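Local coordinates for protein aldehyde dehydrogenase (Staphylococcus aureus, PDB 6K10) that oxidises the carotenoid aldehyde 4,4'-diaponeurosporen-4-al to 4,4'-diaponeurosporenoic acid with NAD+, a step in making the staphylococcal pigment staphyloxanthin, at residues Y56-V64 / S286-N294; H299-S307 / A338-I348. The protein carries 1 engineered substitution. All blocks are in the same frame, centred on the assembly; numbering follows the deposited sequence.

Interaction 1 (Y56-V64 / S286-N294); sequences YTDLGKNKV and SPDYGRIVN
P287 opens the contact with its carbonyl: the O atom lies 3.1 Å from CB of N62, whose side chain stands over the type I turn S286–Y289. S286 OG also accepts from D288 N, an ST turn within the same four residues. The N62 amide reaches the D288 carbonyl, ND2 lying 3.4 Å from its C. CG of N62 sits between the backbone N and the carbonyl carbon (chi1 70°), a torsion suited to an N-cap asparagine, and OD1 accepts from E65 N at the start of helix 63-89. D288 itself turns away, its OD2 bonding to Y453 N of the second subunit. At G290 the two backbones have their shortest CA–CA spacing, 4.6 Å to G60, and G290 CA makes a CH···O contact of 3.5 Å with G60 O. G60 has positive phi just after helix 48-59, and a CB there would run into CG of R291, so glycine fits twice over. R291 N then donates to L59 O (3.1 Å, 162° at the hydrogen) from above the carbonyl plane, while its guanidinium leads away to a salt bridge with E322. Last comes V293, whose CB meets L59 CD2 at 3.7 Å, the two side chains lying side by side. One backbone bond, close glycines and a small apolar patch thus join the two segments, leaving most side-chain polar ends to partners beyond them.

Interaction 2 (H299-S307 / A338-I348); sequences HRLTSLLNS and AIMQEEIFGPI
L304 and I348 meet at the apolar centre, where CD1 of I348 lies 4.1 Å from CB of L304 and 3.9 Å from CG of L305. L301 completes this side of helix 295-307: its CD2 touches CG2 of I344 and lies 3.4 Å from I344 O. G346, which has no side chain, lets the loop pass close to CD2 of L301. Branched aliphatic residues suit the seam because their several methyls fill it, I339 CD1 reaching CB of L304 beside I348 CD1. Toward the helix end, S307 OG donates a hydrogen bond back to L304 O and rests 3.6 Å from the small A338 CB. On the polar side, the E342 carboxylate lies against the methyls of L304 and forms a salt bridge with R300, OE2 to NH2 3.1 Å, the two flat groups 36° apart. R300 leaves the helix with CG anti to the backbone N (chi1 177°) and bends at chi3, bringing its guanidinium edge to the loop. There NH1 and NH2 both grip I344 O, NH2 at 2.7 Å, with I344 O almost in the guanidinium plane; NH1 adds a weak bond to F345 O, and a water that donates to F345 O accepts weakly from NH1. The loop borders the predicted active site of the aldehyde dehydrogenase fold: the F345 side chain is about 4 Å from that of S251, the engineered residue at the predicted catalytic position.

Overall arrangement
Interactions 1 and 2 follow one another along the chain, their centres 19 Å apart. The loop 286-294 of interaction 1 runs straight into helix 295-307, which supplies one side of interaction 2; the other side, 338-348, leads into strand 348-354 of the mixed sheet that also holds strand 324-330. The latter strand touches both interactions. They also meet directly, I292 CD1 lying 3.6 Å from L301 CD1, with Y289 packed on P347. Together these contacts connect helices 48-59 and 63-89, through loop 286-294 and helix 295-307, with the loop carrying F345. Interaction 1 also borders the second subunit, so the series spans from the dimer interface toward the predicted active site.

Interaction 1 (Y56-V64 / S286-N294)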
ATOM      1  N   TYR A  56      -9.865  32.476   5.988  1.00 25.87           N
ATOM      2  CA  TYR A  56     -10.246  33.338   7.100  1.00 24.89           C
ATOM      3  C   TYR A  56     -11.753  33.320   7.321  1.00 23.47           C
ATOM      4  O   TYR A  56     -12.224  33.195   8.456  1.00 24.80           O
ATOM      5  CB  TYR A  56      -9.762  34.762   6.840  1.00 26.09           C
ATOM      6  CG  TYR A  56     -10.082  35.720   7.959  1.00 26.48           C
ATOM      7  CD1 TYR A  56      -9.374  35.681   9.152  1.00 30.99           C
ATOM      8  CD2 TYR A  56     -11.099  36.656   7.827  1.00 30.44           C
ATOM      9  CE1 TYR A  56      -9.663  36.553  10.180  1.00 36.64           C
ATOM     10  CE2 TYR A  56     -11.397  37.532   8.851  1.00 34.11           C
ATOM     11  CZ  TYR A  56     -10.676  37.477  10.024  1.00 39.12           C
ATOM     12  OH  TYR A  56     -10.966  38.347  11.051  1.00 43.35           O
ATOM     13  N   THR A  57     -12.529  33.451   6.244  1.00 23.11           N
ATOM     14  CA  THR A  57     -13.976  33.538   6.396  1.00 24.73           C
ATOM     15  C   THR A  57     -14.567  32.212   6.865  1.00 25.56           C
ATOM     16  O   THR A  57     -15.483  32.195   7.695  1.00 25.71           O
ATOM     17  CB  THR A  57     -14.615  33.983   5.079  1.00 31.73           C
ATOM     18  OG1 THR A  57     -14.106  35.272   4.713  1.00 30.76           O
ATOM     19  CG2 THR A  57     -16.128  34.068   5.219  1.00 34.86           C
ATOM     20  N   ASP A  58     -14.042  31.094   6.367  1.00 26.27           N
ATOM     21  CA  ASP A  58     -14.633  29.793   6.660  1.00 25.86           C
ATOM     22  C   ASP A  58     -14.143  29.182   7.966  1.00 26.40           C
ATOM     23  O   ASP A  58     -14.916  28.489   8.639  1.00 26.12           O
ATOM     24  CB  ASP A  58     -14.360  28.814   5.511  1.00 22.98           C
ATOM     25  CG  ASP A  58     -15.064  29.211   4.227  1.00 25.37           C
ATOM     26  OD1 ASP A  58     -15.855  30.177   4.254  1.00 24.54           O
ATOM     27  OD2 ASP A  58     -14.837  28.543   3.195  1.00 23.45           O
ATOM     28  N   LEU A  59     -12.886  29.420   8.349  1.00 23.32           N
ATOM     29  CA  LEU A  59     -12.290  28.768   9.510  1.00 23.06           C
ATOM     30  C   LEU A  59     -11.705  29.752  10.517  1.00 22.22           C
ATOM     31  O   LEU A  59     -11.097  29.320  11.504  1.00 21.97           O
ATOM     32  CB  LEU A  59     -11.205  27.784   9.062  1.00 22.17           C
ATOM     33  CG  LEU A  59     -11.675  26.508   8.359  1.00 24.05           C
ATOM     34  CD1 LEU A  59     -10.498  25.765   7.749  1.00 22.90           C
ATOM     35  CD2 LEU A  59     -12.426  25.616   9.330  1.00 23.47           C
ATOM     36  N   GLY A  60     -11.867  31.055  10.300  1.00 21.83           N
ATOM     37  CA  GLY A  60     -11.225  32.031  11.165  1.00 22.62           C
ATOM     38  C   GLY A  60      -9.718  31.919  11.179  1.00 21.04           C
ATOM     39  O   GLY A  60      -9.081  32.305  12.165  1.00 22.75           O
ATOM     40  N   LYS A  61      -9.130  31.400  10.105  1.00 21.07           N
ATOM     41  CA  LYS A  61      -7.709  31.083  10.085  1.00 18.08           C
ATOM     42  C   LYS A  61      -6.896  32.332   9.771  1.00 24.79           C
ATOM     43  O   LYS A  61      -7.033  32.918   8.691  1.00 24.95           O
ATOM     44  CB  LYS A  61      -7.430  29.981   9.068  1.00 22.72           C
ATOM     45  CG  LYS A  61      -6.070  29.324   9.230  1.00 23.62           C
ATOM     46  CD  LYS A  61      -5.956  28.081   8.362  1.00 25.06           C
ATOM     47  CE  LYS A  61      -6.991  27.040   8.763  1.00 25.22           C
ATOM     48  NZ  LYS A  61      -6.508  25.644   8.540  1.00 23.96           N
ATOM     49  N   ASN A  62      -6.046  32.732  10.715  1.00 22.79           N
ATOM     50  CA  ASN A  62      -5.177  33.881  10.522  1.00 25.64           C
ATOM     51  C   ASN A  62      -4.115  33.578   9.467  1.00 25.69           C
ATOM     52  O   ASN A  62      -3.773  32.423   9.201  1.00 25.55           O
ATOM     53  CB  ASN A  62      -4.526  34.282  11.848  1.00 27.24           C
ATOM     54  CG  ASN A  62      -3.496  33.275  12.328  1.00 26.66           C
ATOM     55  OD1 ASN A  62      -2.352  33.273  11.875  1.00 26.56           O
ATOM     56  ND2 ASN A  62      -3.901  32.412  13.256  1.00 25.46           N
ATOM     57  N   LYS A  63      -3.584  34.644   8.863  1.00 26.00           N
ATOM     58  CA  LYS A  63      -2.742  34.480   7.683  1.00 26.54           C
ATOM     59  C   LYS A  63      -1.411  33.804   8.002  1.00 23.92           C
ATOM     60  O   LYS A  63      -0.848  33.124   7.137  1.00 25.15           O
ATOM     61  CB  LYS A  63      -2.514  35.833   7.008  1.00 31.80           C
ATOM     62  CG  LYS A  63      -1.785  36.854   7.855  1.00 34.70           C
ATOM     63  CD  LYS A  63      -1.853  38.230   7.211  1.00 37.78           C
ATOM     64  N   VAL A  64      -0.888  33.975   9.217  1.00 25.61           N
ATOM     65  CA  VAL A  64       0.342  33.275   9.587  1.00 24.69           C
ATOM     66  C   VAL A  64       0.095  31.774   9.629  1.00 24.01           C
ATOM     67  O   VAL A  64       0.830  30.983   9.023  1.00 23.48           O
ATOM     68  CB  VAL A  64       0.878  33.796  10.931  1.00 28.75           C
ATOM     69  CG1 VAL A  64       2.065  32.957  11.389  1.00 30.49           C
ATOM     70  CG2 VAL A  64       1.270  35.261  10.813  1.00 30.19           C
ATOM     71  N   SER A 286      -7.979  37.527  20.389  1.00 23.87           N
ATOM     72  CA  SER A 286      -6.671  37.198  19.828  1.00 23.21           C
ATOM     73  C   SER A 286      -6.776  37.001  18.319  1.00 23.02           C
ATOM     74  O   SER A 286      -7.645  36.255  17.856  1.00 21.24           O
ATOM     75  CB  SER A 286      -6.106  35.937  20.478  1.00 26.58           C
ATOM     76  OG  SER A 286      -4.985  35.450  19.760  1.00 26.22           O
ATOM     77  N   PRO A 287      -5.909  37.637  17.526  1.00 26.18           N
ATOM     78  CA  PRO A 287      -5.915  37.409  16.077  1.00 26.36           C
ATOM     79  C   PRO A 287      -5.191  36.143  15.653  1.00 24.40           C
ATOM     80  O   PRO A 287      -5.079  35.886  14.449  1.00 25.23           O
ATOM     81  CB  PRO A 287      -5.189  38.651  15.549  1.00 29.45           C
ATOM     82  CG  PRO A 287      -4.162  38.913  16.607  1.00 31.17           C
ATOM     83  CD  PRO A 287      -4.825  38.552  17.928  1.00 29.02           C
ATOM     84  N   ASP A 288      -4.700  35.356  16.606  1.00 25.93           N
ATOM     85  CA  ASP A 288      -3.917  34.160  16.332  1.00 25.47           C
ATOM     86  C   ASP A 288      -4.713  32.883  16.568  1.00 24.77           C
ATOM     87  O   ASP A 288      -4.143  31.788  16.515  1.00 24.25           O
ATOM     88  CB  ASP A 288      -2.661  34.158  17.203  1.00 22.63           C
ATOM     89  CG  ASP A 288      -1.800  35.380  16.975  1.00 24.09           C
ATOM     90  OD1 ASP A 288      -1.767  35.880  15.832  1.00 25.69           O
ATOM     91  OD2 ASP A 288      -1.181  35.860  17.947  1.00 25.12           O
ATOM     92  N   TYR A 289      -6.011  32.997  16.825  1.00 24.63           N
ATOM     93  CA  TYR A 289      -6.823  31.868  17.247  1.00 23.53           C
ATOM     94  C   TYR A 289      -8.023  31.720  16.324  1.00 21.07           C
ATOM     95  O   TYR A 289      -8.687  32.706  15.993  1.00 21.37           O
ATOM     96  CB  TYR A 289      -7.274  32.046  18.699  1.00 24.57           C
ATOM     97  CG  TYR A 289      -8.043  30.871  19.240  1.00 20.26           C
ATOM     98  CD1 TYR A 289      -7.443  29.626  19.367  1.00 20.75           C
ATOM     99  CD2 TYR A 289      -9.365  31.008  19.633  1.00 20.65           C
ATOM    100  CE1 TYR A 289      -8.142  28.547  19.863  1.00 22.88           C
ATOM    101  CE2 TYR A 289     -10.070  29.940  20.131  1.00 20.54           C
ATOM    102  CZ  TYR A 289      -9.456  28.713  20.242  1.00 22.90           C
ATOM    103  OH  TYR A 289     -10.167  27.654  20.740  1.00 21.31           O
ATOM    104  N   GLY A 290      -8.299  30.478  15.922  1.00 19.52           N
ATOM    105  CA  GLY A 290      -9.282  30.194  14.899  1.00 22.25           C
ATOM    106  C   GLY A 290     -10.680  29.982  15.451  1.00 22.46           C
ATOM    107  O   GLY A 290     -10.960  30.187  16.634  1.00 24.07           O
ATOM    108  N   ARG A 291     -11.574  29.559  14.556  1.00 21.85           N
ATOM    109  CA  ARG A 291     -12.985  29.376  14.865  1.00 24.20           C
ATOM    110  C   ARG A 291     -13.462  28.029  14.336  1.00 21.41           C
ATOM    111  O   ARG A 291     -12.811  27.400  13.498  1.00 19.88           O
ATOM    112  CB  ARG A 291     -13.839  30.500  14.260  1.00 24.67           C
ATOM    113  CG  ARG A 291     -13.487  31.894  14.760  1.00 24.56           C
ATOM    114  CD  ARG A 291     -13.855  32.052  16.222  1.00 21.95           C
ATOM    115  NE  ARG A 291     -13.647  33.412  16.714  1.00 22.16           N
ATOM    116  CZ  ARG A 291     -12.508  33.851  17.241  1.00 25.62           C
ATOM    117  NH1 ARG A 291     -11.465  33.038  17.346  1.00 26.86           N
ATOM    118  NH2 ARG A 291     -12.415  35.104  17.667  1.00 24.98           N
ATOM    119  N   ILE A 292     -14.622  27.600  14.826  1.00 21.47           N
ATOM    120  CA  ILE A 292     -15.192  26.313  14.438  1.00 21.48           C
ATOM    121  C   ILE A 292     -15.816  26.430  13.052  1.00 21.26           C
ATOM    122  O   ILE A 292     -16.369  27.473  12.684  1.00 23.22           O
ATOM    123  CB  ILE A 292     -16.211  25.842  15.496  1.00 22.15           C
ATOM    124  CG1 ILE A 292     -15.584  25.894  16.892  1.00 20.76           C
ATOM    125  CG2 ILE A 292     -16.685  24.429  15.199  1.00 20.67           C
ATOM    126  CD1 ILE A 292     -14.283  25.111  17.014  1.00 21.22           C
ATOM    127  N   VAL A 293     -15.737  25.343  12.275  1.00 19.14           N
ATOM    128  CA  VAL A 293     -16.032  25.411  10.842  1.00 19.12           C
ATOM    129  C   VAL A 293     -17.477  25.831  10.588  1.00 23.11           C
ATOM    130  O   VAL A 293     -17.743  26.680   9.729  1.00 22.53           O
ATOM    131  CB  VAL A 293     -15.707  24.069  10.158  1.00 23.30           C
ATOM    132  CG1 VAL A 293     -16.476  22.916  10.802  1.00 21.32           C
ATOM    133  CG2 VAL A 293     -16.003  24.147   8.663  1.00 25.48           C
ATOM    134  N   ASN A 294     -18.431  25.245  11.311  1.00 20.86           N
ATOM    135  CA  ASN A 294     -19.839  25.523  11.063  1.00 24.57           C
ATOM    136  C   ASN A 294     -20.629  25.340  12.353  1.00 23.74           C
ATOM    137  O   ASN A 294     -20.087  24.957  13.393  1.00 21.05           O
ATOM    138  CB  ASN A 294     -20.382  24.652   9.918  1.00 25.58           C
ATOM    139  CG  ASN A 294     -20.457  23.171  10.271  1.00 26.62           C
ATOM    140  OD1 ASN A 294     -20.052  22.744  11.352  1.00 25.52           O
ATOM    141  ND2 ASN A 294     -20.979  22.378   9.342  1.00 30.20           N
TER

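Interaction 2 (H299-S307 / A338-I348)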
ATOM      1  N   HIS A 299     -22.027  23.285  17.757  1.00 22.13           N
ATOM      2  CA  HIS A 299     -22.963  22.743  18.737  1.00 18.75           C
ATOM      3  C   HIS A 299     -22.522  21.376  19.238  1.00 21.08           C
ATOM      4  O   HIS A 299     -22.781  21.029  20.397  1.00 23.33           O
ATOM      5  CB  HIS A 299     -24.366  22.671  18.133  1.00 22.85           C
ATOM      6  CG  HIS A 299     -25.019  24.008  17.976  1.00 26.92           C
ATOM      7  ND1 HIS A 299     -25.781  24.340  16.876  1.00 31.05           N
ATOM      8  CD2 HIS A 299     -25.025  25.095  18.780  1.00 27.99           C
ATOM      9  CE1 HIS A 299     -26.226  25.576  17.009  1.00 31.49           C
ATOM     10  NE2 HIS A 299     -25.783  26.057  18.156  1.00 28.86           N
ATOM     11  N   ARG A 300     -21.869  20.585  18.385  1.00 20.07           N
ATOM     12  CA  ARG A 300     -21.265  19.341  18.849  1.00 20.25           C
ATOM     13  C   ARG A 300     -20.290  19.604  19.989  1.00 20.61           C
ATOM     14  O   ARG A 300     -20.259  18.861  20.977  1.00 22.65           O
ATOM     15  CB  ARG A 300     -20.553  18.644  17.690  1.00 21.13           C
ATOM     16  CG  ARG A 300     -19.833  17.366  18.078  1.00 21.76           C
ATOM     17  CD  ARG A 300     -19.106  16.765  16.885  1.00 20.72           C
ATOM     18  NE  ARG A 300     -18.038  17.629  16.388  1.00 22.78           N
ATOM     19  CZ  ARG A 300     -16.839  17.737  16.951  1.00 22.35           C
ATOM     20  NH1 ARG A 300     -15.929  18.547  16.427  1.00 23.57           N
ATOM     21  NH2 ARG A 300     -16.547  17.039  18.041  1.00 21.89           N
ATOM     22  N   LEU A 301     -19.504  20.674  19.878  1.00 23.06           N
ATOM     23  CA  LEU A 301     -18.477  20.951  20.876  1.00 22.05           C
ATOM     24  C   LEU A 301     -19.047  21.646  22.109  1.00 23.86           C
ATOM     25  O   LEU A 301     -18.587  21.391  23.228  1.00 24.23           O
ATOM     26  CB  LEU A 301     -17.360  21.784  20.249  1.00 24.03           C
ATOM     27  CG  LEU A 301     -16.418  21.056  19.289  1.00 26.73           C
ATOM     28  CD1 LEU A 301     -15.670  22.048  18.411  1.00 26.43           C
ATOM     29  CD2 LEU A 301     -15.441  20.196  20.074  1.00 26.25           C
ATOM     30  N   THR A 302     -20.041  22.528  21.939  1.00 23.43           N
ATOM     31  CA  THR A 302     -20.666  23.131  23.114  1.00 22.01           C
ATOM     32  C   THR A 302     -21.504  22.114  23.879  1.00 25.04           C
ATOM     33  O   THR A 302     -21.661  22.235  25.099  1.00 25.56           O
ATOM     34  CB  THR A 302     -21.526  24.337  22.725  1.00 25.83           C
ATOM     35  OG1 THR A 302     -22.597  23.923  21.868  1.00 23.46           O
ATOM     36  CG2 THR A 302     -20.686  25.395  22.023  1.00 26.67           C
ATOM     37  N   SER A 303     -22.047  21.111  23.186  1.00 24.71           N
ATOM     38  CA  SER A 303     -22.682  20.000  23.887  1.00 27.58           C
ATOM     39  C   SER A 303     -21.670  19.263  24.755  1.00 25.82           C
ATOM     40  O   SER A 303     -21.968  18.896  25.898  1.00 25.10           O
ATOM     41  CB  SER A 303     -23.334  19.046  22.884  1.00 29.72           C
ATOM     42  OG  SER A 303     -24.096  18.051  23.545  1.00 30.53           O
ATOM     43  N   LEU A 304     -20.459  19.050  24.233  1.00 25.74           N
ATOM     44  CA  LEU A 304     -19.408  18.425  25.029  1.00 25.79           C
ATOM     45  C   LEU A 304     -18.995  19.315  26.196  1.00 25.15           C
ATOM     46  O   LEU A 304     -18.738  18.819  27.300  1.00 26.01           O
ATOM     47  CB  LEU A 304     -18.206  18.102  24.140  1.00 28.47           C
ATOM     48  CG  LEU A 304     -18.417  16.929  23.178  1.00 30.37           C
ATOM     49  CD1 LEU A 304     -17.390  16.950  22.057  1.00 30.45           C
ATOM     50  CD2 LEU A 304     -18.346  15.613  23.935  1.00 32.38           C
ATOM     51  N   LEU A 305     -18.918  20.631  25.970  1.00 24.84           N
ATOM     52  CA  LEU A 305     -18.648  21.561  27.064  1.00 27.37           C
ATOM     53  C   LEU A 305     -19.692  21.423  28.164  1.00 28.63           C
ATOM     54  O   LEU A 305     -19.360  21.393  29.355  1.00 24.98           O
ATOM     55  CB  LEU A 305     -18.627  23.001  26.547  1.00 27.87           C
ATOM     56  CG  LEU A 305     -17.363  23.604  25.937  1.00 30.09           C
ATOM     57  CD1 LEU A 305     -17.641  25.038  25.507  1.00 28.79           C
ATOM     58  CD2 LEU A 305     -16.208  23.558  26.923  1.00 28.34           C
ATOM     59  N   ASN A 306     -20.967  21.348  27.776  1.00 27.51           N
ATOM     60  CA  ASN A 306     -22.037  21.205  28.755  1.00 30.98           C
ATOM     61  C   ASN A 306     -21.899  19.904  29.537  1.00 29.12           C
ATOM     62  O   ASN A 306     -22.154  19.870  30.747  1.00 28.95           O
ATOM     63  CB  ASN A 306     -23.393  21.276  28.052  1.00 34.67           C
ATOM     64  CG  ASN A 306     -24.556  21.118  29.009  1.00 40.56           C
ATOM     65  OD1 ASN A 306     -24.934  22.060  29.705  1.00 40.90           O
ATOM     66  ND2 ASN A 306     -25.133  19.923  29.046  1.00 41.58           N
ATOM     67  N   SER A 307     -21.484  18.827  28.866  1.00 28.06           N
ATOM     68  CA  SER A 307     -21.307  17.547  29.543  1.00 29.12           C
ATOM     69  C   SER A 307     -20.176  17.591  30.563  1.00 30.93           C
ATOM     70  O   SER A 307     -20.245  16.910  31.592  1.00 32.23           O
ATOM     71  CB  SER A 307     -21.041  16.443  28.518  1.00 31.28           C
ATOM     72  OG  SER A 307     -19.717  16.526  28.015  1.00 28.79           O
ATOM     73  N   ALA A 338     -18.260  11.860  28.415  1.00 25.95           N
ATOM     74  CA  ALA A 338     -18.659  12.057  27.026  1.00 26.97           C
ATOM     75  C   ALA A 338     -17.486  12.541  26.185  1.00 26.16           C
ATOM     76  O   ALA A 338     -17.363  12.184  25.007  1.00 26.30           O
ATOM     77  CB  ALA A 338     -19.818  13.051  26.948  1.00 27.87           C
ATOM     78  N   ILE A 339     -16.603  13.345  26.783  1.00 23.96           N
ATOM     79  CA  ILE A 339     -15.453  13.878  26.065  1.00 24.90           C
ATOM     80  C   ILE A 339     -14.451  12.788  25.697  1.00 24.72           C
ATOM     81  O   ILE A 339     -13.608  12.999  24.817  1.00 22.21           O
ATOM     82  CB  ILE A 339     -14.794  14.989  26.907  1.00 25.08           C
ATOM     83  CG1 ILE A 339     -13.853  15.835  26.050  1.00 26.07           C
ATOM     84  CG2 ILE A 339     -14.054  14.398  28.096  1.00 26.40           C
ATOM     85  CD1 ILE A 339     -14.570  16.756  25.094  1.00 25.18           C
ATOM     86  N   MET A 340     -14.523  11.619  26.331  1.00 24.66           N
ATOM     87  CA  MET A 340     -13.632  10.512  26.015  1.00 24.27           C
ATOM     88  C   MET A 340     -14.288   9.463  25.124  1.00 26.48           C
ATOM     89  O   MET A 340     -13.715   8.386  24.927  1.00 30.85           O
ATOM     90  CB  MET A 340     -13.117   9.861  27.300  1.00 21.64           C
ATOM     91  CG  MET A 340     -12.144  10.726  28.076  1.00 20.45           C
ATOM     92  SD  MET A 340     -10.740  11.255  27.070  1.00 24.58           S
ATOM     93  CE  MET A 340     -10.009   9.670  26.669  1.00 25.21           C
ATOM     94  N   GLN A 341     -15.470   9.752  24.578  1.00 24.59           N
ATOM     95  CA  GLN A 341     -16.180   8.811  23.727  1.00 25.82           C
ATOM     96  C   GLN A 341     -16.104   9.148  22.246  1.00 29.36           C
ATOM     97  O   GLN A 341     -16.495   8.315  21.420  1.00 35.35           O
ATOM     98  CB  GLN A 341     -17.660   8.726  24.137  1.00 26.19           C
ATOM     99  CG  GLN A 341     -17.886   8.515  25.620  1.00 28.80           C
ATOM    100  CD  GLN A 341     -17.161   7.298  26.156  1.00 33.43           C
ATOM    101  OE1 GLN A 341     -17.162   6.235  25.535  1.00 36.03           O
ATOM    102  NE2 GLN A 341     -16.531   7.450  27.314  1.00 34.07           N
ATOM    103  N   GLU A 342     -15.623  10.336  21.885  1.00 27.60           N
ATOM    104  CA  GLU A 342     -15.571  10.751  20.492  1.00 28.41           C
ATOM    105  C   GLU A 342     -14.297  11.545  20.246  1.00 25.76           C
ATOM    106  O   GLU A 342     -13.734  12.144  21.166  1.00 24.57           O
ATOM    107  CB  GLU A 342     -16.800  11.598  20.111  1.00 33.38           C
ATOM    108  CG  GLU A 342     -16.890  12.939  20.836  1.00 36.29           C
ATOM    109  CD  GLU A 342     -18.023  13.817  20.325  1.00 38.18           C
ATOM    110  OE1 GLU A 342     -19.134  13.747  20.895  1.00 36.86           O
ATOM    111  OE2 GLU A 342     -17.805  14.580  19.358  1.00 36.62           O
ATOM    112  N   GLU A 343     -13.838  11.529  18.995  1.00 24.34           N
ATOM    113  CA  GLU A 343     -12.759  12.421  18.593  1.00 25.72           C
ATOM    114  C   GLU A 343     -13.218  13.861  18.764  1.00 23.36           C
ATOM    115  O   GLU A 343     -14.216  14.278  18.170  1.00 21.58           O
ATOM    116  CB  GLU A 343     -12.349  12.147  17.146  1.00 22.97           C
ATOM    117  CG  GLU A 343     -11.227  13.048  16.630  1.00 23.67           C
ATOM    118  CD  GLU A 343     -10.668  12.590  15.292  1.00 24.61           C
ATOM    119  OE1 GLU A 343     -11.206  11.619  14.717  1.00 24.71           O
ATOM    120  OE2 GLU A 343      -9.683  13.196  14.817  1.00 23.97           O
ATOM    121  N   ILE A 344     -12.498  14.615  19.594  1.00 23.12           N
ATOM    122  CA  ILE A 344     -12.961  15.944  19.981  1.00 19.74           C
ATOM    123  C   ILE A 344     -12.946  16.889  18.787  1.00 19.84           C
ATOM    124  O   ILE A 344     -13.941  17.567  18.502  1.00 22.26           O
ATOM    125  CB  ILE A 344     -12.114  16.480  21.146  1.00 20.87           C
ATOM    126  CG1 ILE A 344     -12.221  15.524  22.333  1.00 20.77           C
ATOM    127  CG2 ILE A 344     -12.553  17.880  21.532  1.00 18.01           C
ATOM    128  CD1 ILE A 344     -11.259  15.823  23.435  1.00 18.06           C
ATOM    129  N   PHE A 345     -11.823  16.943  18.071  1.00 20.66           N
ATOM    130  CA  PHE A 345     -11.671  17.794  16.892  1.00 22.73           C
ATOM    131  C   PHE A 345     -12.066  19.234  17.214  1.00 22.53           C
ATOM    132  O   PHE A 345     -12.807  19.889  16.478  1.00 20.64           O
ATOM    133  CB  PHE A 345     -12.482  17.245  15.717  1.00 21.56           C
ATOM    134  CG  PHE A 345     -11.730  17.226  14.416  1.00 23.14           C
ATOM    135  CD1 PHE A 345     -10.723  16.300  14.197  1.00 19.36           C
ATOM    136  CD2 PHE A 345     -12.040  18.123  13.408  1.00 24.54           C
ATOM    137  CE1 PHE A 345     -10.032  16.276  12.999  1.00 22.61           C
ATOM    138  CE2 PHE A 345     -11.352  18.104  12.207  1.00 24.09           C
ATOM    139  CZ  PHE A 345     -10.346  17.179  12.003  1.00 19.91           C
ATOM    140  N   GLY A 346     -11.573  19.716  18.351  1.00 21.71           N
ATOM    141  CA  GLY A 346     -11.890  21.037  18.835  1.00 19.86           C
ATOM    142  C   GLY A 346     -11.012  21.422  20.007  1.00 19.19           C
ATOM    143  O   GLY A 346     -10.189  20.632  20.478  1.00 21.95           O
ATOM    144  N   PRO A 347     -11.180  22.649  20.515  1.00 20.96           N
ATOM    145  CA  PRO A 347     -10.277  23.197  21.536  1.00 22.41           C
ATOM    146  C   PRO A 347     -10.667  22.824  22.966  1.00 18.32           C
ATOM    147  O   PRO A 347     -10.656  23.665  23.872  1.00 19.51           O
ATOM    148  CB  PRO A 347     -10.378  24.699  21.300  1.00 22.75           C
ATOM    149  CG  PRO A 347     -11.802  24.886  20.867  1.00 22.78           C
ATOM    150  CD  PRO A 347     -12.197  23.637  20.106  1.00 21.95           C
ATOM    151  N   ILE A 348     -11.021  21.562  23.176  1.00 20.01           N
ATOM    152  CA  ILE A 348     -11.277  21.015  24.502  1.00 20.75           C
ATOM    153  C   ILE A 348     -10.212  19.967  24.778  1.00 18.01           C
ATOM    154  O   ILE A 348     -10.034  19.035  23.984  1.00 19.36           O
ATOM    155  CB  ILE A 348     -12.687  20.409  24.606  1.00 22.19           C
ATOM    156  CG1 ILE A 348     -13.743  21.430  24.183  1.00 26.65           C
ATOM    157  CG2 ILE A 348     -12.946  19.934  26.024  1.00 21.66           C
ATOM    158  CD1 ILE A 348     -15.154  20.880  24.181  1.00 28.88           C
TER
HETATM  159  O   HOH W   1     -14.747  20.905  14.600  1.00 26.23           O